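Local coordinates for uncharacterized protein 14 (Sulfolobus islandicus filamentous virus, PDB 2H36), which is of unknown function but belongs to the AcrID1 family, and so is probably an anti-CRISPR protein of this archaeal virus, at residues Val48-Tyr53 / Asn97-Tyr102; Ile71-Tyr76 / Glu89-Lys94. One frame throughout, in Å; residues are numbered along the deposited sequence.

Contact 1: Val48-Tyr53 / Asn97-Tyr102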
ATOM      1  N   VAL A  48       4.005   1.554   8.115  1.00 30.01           N
ATOM      2  CA  VAL A  48       3.587   0.255   7.629  1.00 29.73           C
ATOM      3  C   VAL A  48       4.754  -0.715   7.706  1.00 29.38           C
ATOM      4  O   VAL A  48       5.902  -0.316   7.628  1.00 28.85           O
ATOM      5  CB  VAL A  48       3.092   0.536   6.164  1.00 29.95           C
ATOM      6  CG1 VAL A  48       3.942  -0.152   5.081  1.00 30.55           C
ATOM      7  CG2 VAL A  48       1.627   0.204   6.028  1.00 29.84           C
ATOM      8  N   THR A  49       4.468  -1.991   7.893  1.00 29.77           N
ATOM      9  CA  THR A  49       5.555  -2.956   8.017  1.00 30.15           C
ATOM     10  C   THR A  49       5.901  -3.448   6.624  1.00 30.66           C
ATOM     11  O   THR A  49       5.123  -3.232   5.692  1.00 30.97           O
ATOM     12  CB  THR A  49       5.203  -4.113   8.966  1.00 29.74           C
ATOM     13  OG1 THR A  49       4.397  -5.072   8.279  1.00 29.56           O
ATOM     14  CG2 THR A  49       4.442  -3.584  10.155  1.00 29.32           C
ATOM     15  N   GLU A  50       7.067  -4.078   6.477  1.00 31.21           N
ATOM     16  CA  GLU A  50       7.521  -4.563   5.170  1.00 31.86           C
ATOM     17  C   GLU A  50       6.489  -5.506   4.543  1.00 32.00           C
ATOM     18  O   GLU A  50       6.152  -5.373   3.361  1.00 31.90           O
ATOM     19  CB  GLU A  50       8.892  -5.243   5.277  1.00 31.66           C
ATOM     20  CG  GLU A  50      10.063  -4.277   5.469  1.00 32.13           C
ATOM     21  CD  GLU A  50      11.331  -4.950   6.031  1.00 32.89           C
ATOM     22  OE1 GLU A  50      11.244  -5.703   7.041  1.00 34.10           O
ATOM     23  OE2 GLU A  50      12.430  -4.697   5.478  1.00 33.87           O
ATOM     24  N   GLU A  51       5.967  -6.433   5.346  1.00 32.22           N
ATOM     25  CA  GLU A  51       5.003  -7.393   4.829  1.00 32.62           C
ATOM     26  C   GLU A  51       3.627  -6.758   4.625  1.00 32.65           C
ATOM     27  O   GLU A  51       2.917  -7.127   3.691  1.00 33.08           O
ATOM     28  CB  GLU A  51       5.049  -8.733   5.581  1.00 32.61           C
ATOM     29  CG  GLU A  51       4.442  -8.759   6.963  1.00 33.35           C
ATOM     30  CD  GLU A  51       4.162 -10.198   7.386  1.00 35.04           C
ATOM     31  OE1 GLU A  51       3.458 -10.892   6.615  1.00 35.67           O
ATOM     32  OE2 GLU A  51       4.641 -10.642   8.470  1.00 35.41           O
ATOM     33  N   GLU A  52       3.332  -5.710   5.433  1.00 32.55           N
ATOM     34  CA  GLU A  52       2.055  -5.026   5.229  1.00 32.72           C
ATOM     35  C   GLU A  52       2.148  -4.378   3.831  1.00 32.85           C
ATOM     36  O   GLU A  52       1.181  -4.405   3.058  1.00 32.81           O
ATOM     37  CB  GLU A  52       1.842  -3.956   6.298  1.00 32.55           C
ATOM     38  CG  GLU A  52       0.913  -4.368   7.432  1.00 32.98           C
ATOM     39  CD  GLU A  52       0.892  -3.360   8.587  1.00 33.05           C
ATOM     40  OE1 GLU A  52       1.302  -2.194   8.388  1.00 34.20           O
ATOM     41  OE2 GLU A  52       0.466  -3.736   9.700  1.00 32.43           O
ATOM     42  N   TYR A  53       3.322  -3.822   3.522  1.00 32.76           N
ATOM     43  CA  TYR A  53       3.606  -3.170   2.246  1.00 32.88           C
ATOM     44  C   TYR A  53       3.574  -4.134   1.065  1.00 33.29           C
ATOM     45  O   TYR A  53       3.155  -3.764  -0.027  1.00 32.87           O
ATOM     46  CB  TYR A  53       4.977  -2.490   2.311  1.00 32.84           C
ATOM     47  CG  TYR A  53       5.385  -1.680   1.081  1.00 31.90           C
ATOM     48  CD1 TYR A  53       6.449  -2.089   0.282  1.00 30.70           C
ATOM     49  CD2 TYR A  53       4.723  -0.496   0.744  1.00 31.32           C
ATOM     50  CE1 TYR A  53       6.838  -1.355  -0.833  1.00 31.54           C
ATOM     51  CE2 TYR A  53       5.097   0.253  -0.370  1.00 32.01           C
ATOM     52  CZ  TYR A  53       6.163  -0.179  -1.163  1.00 32.69           C
ATOM     53  OH  TYR A  53       6.560   0.561  -2.274  1.00 32.19           O
ATOM     54  N   ASN A  97      12.861  -1.446   8.332  1.00 32.86           N
ATOM     55  CA  ASN A  97      11.910  -2.575   8.479  1.00 32.25           C
ATOM     56  C   ASN A  97      10.477  -1.987   8.582  1.00 31.68           C
ATOM     57  O   ASN A  97       9.491  -2.704   8.329  1.00 32.11           O
ATOM     58  CB  ASN A  97      12.182  -3.861   9.351  1.00 32.16           C
ATOM     59  CG  ASN A  97      13.623  -3.941   9.946  1.00 32.65           C
ATOM     60  OD1 ASN A  97      14.577  -3.327   9.451  1.00 32.77           O
ATOM     61  ND2 ASN A  97      13.766  -4.752  11.003  1.00 32.33           N
ATOM     62  N   LYS A  98      10.394  -0.639   8.788  1.00 30.46           N
ATOM     63  CA  LYS A  98       9.062  -0.029   8.893  1.00 29.20           C
ATOM     64  C   LYS A  98       9.082   0.999   7.775  1.00 28.46           C
ATOM     65  O   LYS A  98       9.998   1.812   7.672  1.00 28.62           O
ATOM     66  CB  LYS A  98       8.637   0.646  10.214  1.00 29.17           C
ATOM     67  CG  LYS A  98       9.339   0.223  11.489  1.00 29.17           C
ATOM     68  CD  LYS A  98       9.142  -1.235  11.834  1.00 29.38           C
ATOM     69  CE  LYS A  98      10.365  -1.686  12.682  1.00 29.98           C
ATOM     70  NZ  LYS A  98      10.473  -3.204  12.631  1.00 31.56           N
ATOM     71  N   ILE A  99       8.056   0.962   6.941  1.00 27.51           N
ATOM     72  CA  ILE A  99       7.972   1.812   5.766  1.00 26.31           C
ATOM     73  C   ILE A  99       7.044   2.993   6.024  1.00 25.89           C
ATOM     74  O   ILE A  99       5.893   2.820   6.424  1.00 25.34           O
ATOM     75  CB  ILE A  99       7.531   0.980   4.548  1.00 26.19           C
ATOM     76  CG1 ILE A  99       8.546  -0.141   4.325  1.00 25.19           C
ATOM     77  CG2 ILE A  99       7.348   1.861   3.311  1.00 25.95           C
ATOM     78  CD1 ILE A  99       8.232  -1.028   3.184  1.00 25.34           C
ATOM     79  N   TYR A 100       7.577   4.193   5.809  1.00 25.70           N
ATOM     80  CA  TYR A 100       6.858   5.436   6.059  1.00 25.54           C
ATOM     81  C   TYR A 100       6.518   6.065   4.731  1.00 25.82           C
ATOM     82  O   TYR A 100       7.356   6.762   4.147  1.00 25.89           O
ATOM     83  CB  TYR A 100       7.701   6.399   6.903  1.00 25.11           C
ATOM     84  CG  TYR A 100       8.008   5.877   8.292  1.00 24.73           C
ATOM     85  CD1 TYR A 100       9.130   5.082   8.519  1.00 23.83           C
ATOM     86  CD2 TYR A 100       7.169   6.161   9.372  1.00 24.88           C
ATOM     87  CE1 TYR A 100       9.418   4.584   9.778  1.00 24.24           C
ATOM     88  CE2 TYR A 100       7.449   5.661  10.653  1.00 25.35           C
ATOM     89  CZ  TYR A 100       8.582   4.870  10.845  1.00 24.84           C
ATOM     90  OH  TYR A 100       8.893   4.362  12.088  1.00 24.17           O
ATOM     91  N   ILE A 101       5.295   5.793   4.260  1.00 25.83           N
ATOM     92  CA  ILE A 101       4.793   6.303   2.982  1.00 25.70           C
ATOM     93  C   ILE A 101       4.425   7.772   3.084  1.00 26.06           C
ATOM     94  O   ILE A 101       3.583   8.160   3.898  1.00 25.88           O
ATOM     95  CB  ILE A 101       3.534   5.532   2.526  1.00 25.72           C
ATOM     96  CG1 ILE A 101       3.854   4.044   2.373  1.00 25.41           C
ATOM     97  CG2 ILE A 101       2.963   6.128   1.225  1.00 24.59           C
ATOM     98  CD1 ILE A 101       2.639   3.144   2.455  1.00 25.02           C
ATOM     99  N   TYR A 102       5.048   8.586   2.242  1.00 26.54           N
ATOM    100  CA  TYR A 102       4.682   9.988   2.146  1.00 27.32           C
ATOM    101  C   TYR A 102       3.717  10.260   0.994  1.00 28.57           C
ATOM    102  O   TYR A 102       2.974  11.241   1.026  1.00 28.88           O
ATOM    103  CB  TYR A 102       5.918  10.856   2.031  1.00 26.47           C
ATOM    104  CG  TYR A 102       6.663  10.992   3.330  1.00 26.28           C
ATOM    105  CD1 TYR A 102       7.602  10.027   3.734  1.00 25.38           C
ATOM    106  CD2 TYR A 102       6.436  12.084   4.166  1.00 25.63           C
ATOM    107  CE1 TYR A 102       8.292  10.152   4.940  1.00 24.42           C
ATOM    108  CE2 TYR A 102       7.122  12.219   5.370  1.00 25.29           C
ATOM    109  CZ  TYR A 102       8.048  11.253   5.750  1.00 25.28           C
ATOM    110  OH  TYR A 102       8.723  11.404   6.939  1.00 25.76           O
TER

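Contact 2: Ile71-Tyr76 / Glu89-Lys94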
ATOM      1  N   ILE A  71      14.897   8.824   0.638  1.00 23.84           N
ATOM      2  CA  ILE A  71      13.673   8.464  -0.083  1.00 24.00           C
ATOM      3  C   ILE A  71      13.675   7.464  -1.236  1.00 24.06           C
ATOM      4  O   ILE A  71      14.593   7.449  -2.047  1.00 24.02           O
ATOM      5  CB  ILE A  71      13.183   9.847  -0.618  1.00 24.11           C
ATOM      6  CG1 ILE A  71      13.078  10.853   0.528  1.00 24.08           C
ATOM      7  CG2 ILE A  71      11.832   9.723  -1.361  1.00 24.02           C
ATOM      8  CD1 ILE A  71      13.185  12.295   0.093  1.00 24.69           C
ATOM      9  N   THR A  72      12.618   6.660  -1.313  1.00 23.92           N
ATOM     10  CA  THR A  72      12.466   5.655  -2.352  1.00 23.81           C
ATOM     11  C   THR A  72      11.189   5.861  -3.146  1.00 23.71           C
ATOM     12  O   THR A  72      10.087   5.678  -2.627  1.00 24.25           O
ATOM     13  CB  THR A  72      12.374   4.243  -1.734  1.00 23.96           C
ATOM     14  OG1 THR A  72      13.543   3.971  -0.947  1.00 23.67           O
ATOM     15  CG2 THR A  72      12.190   3.168  -2.815  1.00 24.18           C
ATOM     16  N   ILE A  73      11.341   6.128  -4.446  1.00 23.56           N
ATOM     17  CA  ILE A  73      10.144   6.297  -5.276  1.00 23.47           C
ATOM     18  C   ILE A  73      10.061   4.883  -5.850  1.00 24.05           C
ATOM     19  O   ILE A  73      11.010   4.387  -6.457  1.00 24.45           O
ATOM     20  CB  ILE A  73      10.224   7.458  -6.316  1.00 22.93           C
ATOM     21  CG1 ILE A  73      10.195   8.798  -5.592  1.00 20.39           C
ATOM     22  CG2 ILE A  73       9.079   7.364  -7.323  1.00 22.35           C
ATOM     23  CD1 ILE A  73      11.041   9.827  -6.219  1.00 18.77           C
ATOM     24  N   ASP A  74       8.943   4.209  -5.520  1.00 24.64           N
ATOM     25  CA  ASP A  74       8.832   2.825  -5.920  1.00 25.64           C
ATOM     26  C   ASP A  74       7.676   2.694  -6.894  1.00 25.99           C
ATOM     27  O   ASP A  74       6.538   3.077  -6.591  1.00 26.58           O
ATOM     28  CB  ASP A  74       8.645   2.084  -4.603  1.00 26.24           C
ATOM     29  CG  ASP A  74       8.941   0.613  -4.713  1.00 28.01           C
ATOM     30  OD1 ASP A  74       9.541   0.219  -5.742  1.00 30.68           O
ATOM     31  OD2 ASP A  74       8.579  -0.135  -3.765  1.00 27.37           O
ATOM     32  N   GLN A  75       7.954   2.149  -8.067  1.00 26.01           N
ATOM     33  CA  GLN A  75       6.908   2.026  -9.066  1.00 26.22           C
ATOM     34  C   GLN A  75       6.511   0.574  -9.390  1.00 26.18           C
ATOM     35  O   GLN A  75       7.364  -0.305  -9.530  1.00 25.89           O
ATOM     36  CB  GLN A  75       7.330   2.777 -10.317  1.00 26.25           C
ATOM     37  CG  GLN A  75       6.235   2.930 -11.330  1.00 27.16           C
ATOM     38  CD  GLN A  75       6.600   3.928 -12.399  1.00 27.79           C
ATOM     39  OE1 GLN A  75       6.712   3.577 -13.576  1.00 27.99           O
ATOM     40  NE2 GLN A  75       6.802   5.186 -11.996  1.00 27.19           N
ATOM     41  N   TYR A  76       5.207   0.343  -9.514  1.00 26.40           N
ATOM     42  CA  TYR A  76       4.660  -0.990  -9.783  1.00 26.70           C
ATOM     43  C   TYR A  76       3.771  -1.028 -11.022  1.00 26.71           C
ATOM     44  O   TYR A  76       3.018  -0.088 -11.286  1.00 27.18           O
ATOM     45  CB  TYR A  76       3.926  -1.503  -8.552  1.00 26.78           C
ATOM     46  CG  TYR A  76       4.895  -1.744  -7.422  1.00 27.80           C
ATOM     47  CD1 TYR A  76       5.265  -0.704  -6.559  1.00 27.89           C
ATOM     48  CD2 TYR A  76       5.493  -2.999  -7.247  1.00 27.50           C
ATOM     49  CE1 TYR A  76       6.181  -0.912  -5.544  1.00 26.84           C
ATOM     50  CE2 TYR A  76       6.409  -3.212  -6.231  1.00 27.02           C
ATOM     51  CZ  TYR A  76       6.747  -2.163  -5.387  1.00 27.10           C
ATOM     52  OH  TYR A  76       7.644  -2.373  -4.373  1.00 28.16           O
ATOM     53  N   GLU A  89       2.504   4.000  -7.691  1.00 31.09           N
ATOM     54  CA  GLU A  89       3.800   4.533  -7.255  1.00 31.25           C
ATOM     55  C   GLU A  89       3.803   4.999  -5.806  1.00 31.19           C
ATOM     56  O   GLU A  89       2.996   5.853  -5.431  1.00 31.59           O
ATOM     57  CB  GLU A  89       4.188   5.686  -8.164  1.00 31.11           C
ATOM     58  CG  GLU A  89       5.474   6.377  -7.790  1.00 32.70           C
ATOM     59  CD  GLU A  89       5.819   7.493  -8.772  1.00 34.52           C
ATOM     60  OE1 GLU A  89       6.372   7.183  -9.858  1.00 34.61           O
ATOM     61  OE2 GLU A  89       5.528   8.675  -8.459  1.00 34.60           O
ATOM     62  N   PHE A  90       4.709   4.442  -4.997  1.00 31.05           N
ATOM     63  CA  PHE A  90       4.851   4.852  -3.585  1.00 30.91           C
ATOM     64  C   PHE A  90       6.126   5.600  -3.251  1.00 30.89           C
ATOM     65  O   PHE A  90       7.226   5.075  -3.459  1.00 31.18           O
ATOM     66  CB  PHE A  90       4.902   3.647  -2.657  1.00 30.72           C
ATOM     67  CG  PHE A  90       3.646   2.819  -2.655  1.00 31.46           C
ATOM     68  CD1 PHE A  90       3.478   1.778  -3.566  1.00 31.39           C
ATOM     69  CD2 PHE A  90       2.646   3.049  -1.719  1.00 31.18           C
ATOM     70  CE1 PHE A  90       2.332   1.003  -3.557  1.00 30.76           C
ATOM     71  CE2 PHE A  90       1.500   2.268  -1.707  1.00 31.04           C
ATOM     72  CZ  PHE A  90       1.344   1.247  -2.628  1.00 30.64           C
ATOM     73  N   THR A  91       5.959   6.778  -2.608  1.00 30.44           N
ATOM     74  CA  THR A  91       7.136   7.564  -2.250  1.00 29.89           C
ATOM     75  C   THR A  91       7.256   7.285  -0.767  1.00 29.73           C
ATOM     76  O   THR A  91       6.296   7.486  -0.030  1.00 30.11           O
ATOM     77  CB  THR A  91       6.997   9.062  -2.475  1.00 29.50           C
ATOM     78  OG1 THR A  91       6.877   9.314  -3.874  1.00 29.82           O
ATOM     79  CG2 THR A  91       8.212   9.788  -1.958  1.00 29.31           C
ATOM     80  N   TYR A  92       8.414   6.806  -0.324  1.00 29.53           N
ATOM     81  CA  TYR A  92       8.588   6.504   1.097  1.00 29.39           C
ATOM     82  C   TYR A  92       9.983   6.402   1.700  1.00 29.29           C
ATOM     83  O   TYR A  92      10.928   5.932   1.060  1.00 29.46           O
ATOM     84  CB  TYR A  92       8.055   5.106   1.416  1.00 29.48           C
ATOM     85  CG  TYR A  92       8.879   3.952   0.879  1.00 29.54           C
ATOM     86  CD1 TYR A  92       8.459   3.234  -0.244  1.00 29.84           C
ATOM     87  CD2 TYR A  92      10.054   3.546   1.517  1.00 29.44           C
ATOM     88  CE1 TYR A  92       9.200   2.157  -0.728  1.00 29.81           C
ATOM     89  CE2 TYR A  92      10.805   2.479   1.037  1.00 29.81           C
ATOM     90  CZ  TYR A  92      10.368   1.787  -0.081  1.00 29.73           C
ATOM     91  OH  TYR A  92      11.104   0.726  -0.550  1.00 29.55           O
ATOM     92  N   ARG A  93      10.029   6.798   3.005  1.00 29.11           N
ATOM     93  CA  ARG A  93      11.292   6.687   3.726  1.00 29.02           C
ATOM     94  C   ARG A  93      11.100   5.391   4.490  1.00 29.60           C
ATOM     95  O   ARG A  93       9.966   4.989   4.775  1.00 29.89           O
ATOM     96  CB  ARG A  93      11.539   7.830   4.701  1.00 28.49           C
ATOM     97  CG  ARG A  93      12.043   9.087   4.038  1.00 27.31           C
ATOM     98  CD  ARG A  93      11.925  10.257   4.973  1.00 24.58           C
ATOM     99  NE  ARG A  93      12.732  10.065   6.168  1.00 22.62           N
ATOM    100  CZ  ARG A  93      12.862  10.967   7.130  1.00 21.23           C
ATOM    101  NH1 ARG A  93      12.237  12.133   7.039  1.00 21.28           N
ATOM    102  NH2 ARG A  93      13.619  10.707   8.182  1.00 20.24           N
ATOM    103  N   LYS A  94      12.205   4.735   4.813  1.00 30.06           N
ATOM    104  CA  LYS A  94      12.155   3.454   5.482  1.00 30.58           C
ATOM    105  C   LYS A  94      13.194   3.450   6.576  1.00 30.93           C
ATOM    106  O   LYS A  94      14.379   3.657   6.311  1.00 30.86           O
ATOM    107  CB  LYS A  94      12.406   2.331   4.474  1.00 30.60           C
ATOM    108  CG  LYS A  94      12.605   0.968   5.102  1.00 31.27           C
ATOM    109  CD  LYS A  94      12.417  -0.124   4.054  1.00 31.99           C
ATOM    110  CE  LYS A  94      12.759  -1.489   4.706  1.00 32.71           C
ATOM    111  NZ  LYS A  94      12.150  -2.545   3.810  1.00 33.31           N
TER

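Contact 1: Val48-Tyr53 / Asn97-Tyr102
Ile99 N donates to Val48 O (2.6 Å, 163° at the hydrogen) where strand 45-49, at the edge of an antiparallel sheet, leads into helix 50-55; the return bond from Val48 N to Ile99 O is bent and weak. Both side chains are buried, with Val48 CG1 3.8 Å from Ile99 CB, and they cross at a slant. Thr49 faces Lys98 in a non-hydrogen-bonded antiparallel pair and is the N-cap of the helix. With Glu52 it forms a capping box: Glu52 N donates to Thr49 OG1 (3.1 Å), while Thr49 N donates to Glu52 OE1 (3.2 Å), which it meets from above the carboxylate plane. Glu50, in the first turn, adds a weak bond from its N to Asn97 O (3.3 Å); its side chain passes across Asn97, and its OE2 makes a salt bridge with Lys94. Tyr53 N bonds back to Thr49 O (2.9 Å), completing the first helical turn. Tyr53 CG is anti to the backbone N (chi1 -176°), which swings the ring toward Ile99, and its OH is hydrogen-bonded to Asp74. Ile99 CD1 reaches the ring obliquely, 3.6 Å from Tyr53 CD1.

Contact 2: Ile71-Tyr76 / Glu89-Lys94
Glu89, Tyr92 and Thr72 lose more surface to this pairing than the other residues, on both faces of the two strands. On the face shared with Ile73 and Gln75, Glu89, extended beyond CG, reaches across to strand 71-79, its CG anti to the backbone N (chi1 177°), laying its carboxylate against the Ile73 methyl (CD to Ile73 CG2 3.6 Å). Glu89 OE1 then accepts from Gln75 NE2 through its anti lone pair (3.0 Å, 138° at the hydrogen), the acceptor lying close to the amide plane. On the other face, Tyr92 and Thr72 run side by side. Thr72 CB sits over the Tyr92 ring in a CH-pi contact, 3.7 Å from the centroid and 19° off the normal, displaced toward the rim. Asp74 OD2 lies at the ring's edge, in its plane, 3.9 Å from Tyr92 CE1, and also accepts from Tyr76 OH. Behind these side chains, Thr72 and Tyr92 exchange backbone bonds in both directions, as do Asp74 and Phe90 (Phe90 N to Asp74 O 2.8 Å). Two hydrogen-bonded pairs flanking the non-hydrogen-bonded pair Ile73 and Thr91 give the alternating register of an antiparallel beta hairpin, here strands 71-79 and 85-94.

Both contacts belong to one antiparallel sheet, in which strand 85-94 of contact 2 neighbours strand 98-109 of contact 1; Tyr100 N to Arg93 O is a probable hydrogen bond between them. Contact 1 joins residues distant in sequence; its buried centre is apolar (Val48, Ile99, Tyr53), its rim is polar at Glu50 and Asn97, and only one backbone bond is not weak. Contact 2 is local, with four backbone bonds, 148° to 154° at the hydrogen, and is two-sided: Ile71, Ile73 and Arg93 are exposed on one face, Asp74 and Phe90 buried on the other. The face carrying Asp74, Phe90 and Tyr92 meets helix 50-55 at Tyr53, whose ring packs edge-to-face with Phe90 and Tyr92.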